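Local coordinates for protein virC2 (Agrobacterium tumefaciens, PDB 2RH3) that probably binds DNA through this C-terminal ribbon-helix-helix domain and enhances T-DNA transfer and virulence in crown gall disease, at residues V3-R8 with K103-A108. Numbering follows the deposited sequence.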
loop_
_atom_site.group_PDB
_atom_site.type_symbol
_atom_site.label_atom_id
_atom_site.label_comp_id
_atom_site.label_asym_id
_atom_site.label_seq_id
_atom_site.Cartn_x
_atom_site.Cartn_y
_atom_site.Cartn_z
ATOM N N VAL A 3 -11.034 7.278 -3.513
ATOM C CA VAL A 3 -10.925 6.074 -2.698
ATOM C C VAL A 3 -10.129 6.400 -1.439
ATOM O O VAL A 3 -9.039 6.979 -1.508
ATOM C CB VAL A 3 -10.264 4.910 -3.492
ATOM C CG1 VAL A 3 -10.030 3.684 -2.607
ATOM C CG2 VAL A 3 -11.125 4.538 -4.691
ATOM N N PHE A 4 -10.693 6.043 -0.292
ATOM C CA PHE A 4 -10.022 6.240 0.978
ATOM C C PHE A 4 -9.183 5.009 1.300
ATOM O O PHE A 4 -9.622 3.872 1.087
ATOM C CB PHE A 4 -11.023 6.609 2.077
ATOM C CG PHE A 4 -11.692 7.943 1.847
ATOM C CD1 PHE A 4 -11.118 9.120 2.326
ATOM C CD2 PHE A 4 -12.877 8.025 1.114
ATOM C CE1 PHE A 4 -11.723 10.362 2.092
ATOM C CE2 PHE A 4 -13.491 9.258 0.876
ATOM C CZ PHE A 4 -12.914 10.428 1.365
ATOM N N LEU A 5 -7.960 5.263 1.766
ATOM C CA LEU A 5 -6.909 4.257 1.893
ATOM C C LEU A 5 -6.260 4.314 3.272
ATOM O O LEU A 5 -6.257 5.353 3.923
ATOM C CB LEU A 5 -5.825 4.531 0.845
ATOM C CG LEU A 5 -6.304 4.683 -0.600
ATOM C CD1 LEU A 5 -5.411 5.664 -1.349
ATOM C CD2 LEU A 5 -6.351 3.328 -1.296
ATOM N N SER A 6 -5.696 3.194 3.705
ATOM C CA SER A 6 -5.005 3.135 4.985
ATOM C C SER A 6 -3.956 2.045 4.960
ATOM O O SER A 6 -4.117 1.033 4.282
ATOM C CB SER A 6 -5.986 2.913 6.142
ATOM O OG SER A 6 -6.668 1.682 6.012
ATOM N N ALA A 7 -2.861 2.267 5.684
ATOM C CA ALA A 7 -1.786 1.286 5.753
ATOM C C ALA A 7 -0.947 1.480 6.999
ATOM O O ALA A 7 -0.915 2.568 7.567
ATOM C CB ALA A 7 -0.899 1.380 4.520
ATOM N N ARG A 8 -0.271 0.414 7.412
ATOM C CA ARG A 8 0.651 0.469 8.553
ATOM C C ARG A 8 2.089 0.549 8.057
ATOM O O ARG A 8 2.447 -0.098 7.090
ATOM C CB ARG A 8 0.534 -0.804 9.382
ATOM C CG ARG A 8 -0.758 -0.981 10.137
ATOM C CD ARG A 8 -0.659 -2.221 10.999
ATOM N NE ARG A 8 -1.834 -2.380 11.850
ATOM C CZ ARG A 8 -1.980 -1.813 13.044
ATOM N NH1 ARG A 8 -1.029 -1.035 13.547
ATOM N NH2 ARG A 8 -3.090 -2.023 13.734
ATOM N N LYS A 103 -6.951 -2.889 2.079
ATOM C CA LYS A 103 -6.449 -3.968 1.222
ATOM C C LYS A 103 -5.703 -3.412 0.020
ATOM O O LYS A 103 -4.619 -3.902 -0.335
ATOM C CB LYS A 103 -7.603 -4.874 0.749
ATOM C CG LYS A 103 -8.138 -5.758 1.850
ATOM C CD LYS A 103 -9.108 -6.795 1.285
ATOM C CE LYS A 103 -9.884 -7.498 2.384
ATOM N NZ LYS A 103 -9.011 -8.293 3.297
ATOM N N LEU A 104 -6.285 -2.379 -0.588
ATOM C CA LEU A 104 -5.716 -1.768 -1.789
ATOM C C LEU A 104 -4.378 -1.096 -1.472
ATOM O O LEU A 104 -3.376 -1.362 -2.150
ATOM C CB LEU A 104 -6.695 -0.759 -2.403
ATOM C CG LEU A 104 -6.238 -0.068 -3.703
ATOM C CD1 LEU A 104 -5.909 -1.090 -4.784
ATOM C CD2 LEU A 104 -7.255 0.936 -4.204
ATOM N N ALA A 105 -4.355 -0.260 -0.438
ATOM C CA ALA A 105 -3.101 0.423 -0.053
ATOM C C ALA A 105 -2.024 -0.569 0.347
ATOM O O ALA A 105 -0.861 -0.442 -0.062
ATOM C CB ALA A 105 -3.348 1.417 1.068
ATOM N N THR A 106 -2.411 -1.568 1.137
ATOM C CA THR A 106 -1.466 -2.558 1.624
ATOM C C THR A 106 -0.835 -3.353 0.471
ATOM O O THR A 106 0.377 -3.576 0.461
ATOM C CB THR A 106 -2.108 -3.461 2.705
ATOM O OG1 THR A 106 -2.459 -2.644 3.836
ATOM C CG2 THR A 106 -1.143 -4.557 3.141
ATOM N N ALA A 107 -1.652 -3.752 -0.504
ATOM C CA ALA A 107 -1.150 -4.445 -1.691
ATOM C C ALA A 107 -0.212 -3.567 -2.518
ATOM O O ALA A 107 0.813 -4.038 -2.989
ATOM C CB ALA A 107 -2.313 -4.936 -2.567
ATOM N N ALA A 108 -0.581 -2.305 -2.695
ATOM C CA ALA A 108 0.235 -1.364 -3.461
ATOM C C ALA A 108 1.628 -1.232 -2.822
ATOM O O ALA A 108 2.661 -1.265 -3.501
ATOM C CB ALA A 108 -0.471 -0.029 -3.543
HETATM O O HOH W 1 -0.834 -2.036 5.898
#
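Ala105 sits at the middle of the contact, with its methyl pressed against the strand backbone between Leu5 and Ala7. Ala105 CB lies 4.0 Å from Leu5 CB. Toward the end of the strand, Ala105 CB is 4.2 Å from Ala7 CB. Between these two side chains it meets the main chain, and Ala105 CB comes to 3.3 Å from Ser6 O. The small side chain is consistent with the close approach: the axes of 3-7 and 103-108 pass 6.4 Å apart at an angle of 56°.

Leu104 extends the apolar packing toward the start of the strand. Its CG stands anti to the backbone N (chi1 -178°), which carries the branch toward Val3 and Leu5. Leu104 CD2 touches Leu5 CD2 at 3.9 Å. Leu104 CD2 also lies 4.2 Å from Val3 CG1. The Leu5 and Leu104 side chains meet at a slant, methyl against methyl. Leu39 and Phe42 of helix 27-47 and Ile82 of helix 79-89 join this apolar core.

The domain has a ribbon-helix-helix fold. Strand 2-7 pairs antiparallel with strand 71-76 to form the ribbon, and the contact packs that ribbon onto helix 97-118. Both strands come from one chain, where in classical ribbon-helix-helix dimers each subunit supplies one. Ser6 turns its side chain away from this helix and meets it through its carbonyl O, while Val3 and Ala7 point inward and Leu5 touches with both its CB and the end of its side chain.

Polar contact is concentrated where the strand ends. One water accepts from Arg8 N at 2.9 Å and donates to Thr106 OG1 at 2.7 Å. Thr106 OG1 lies beside its own backbone N (chi1 -63°), where it also hydrogen-bonds to His102 O one helical turn earlier. Ser6 O receives a weak hydrogen bond from His102 ND1.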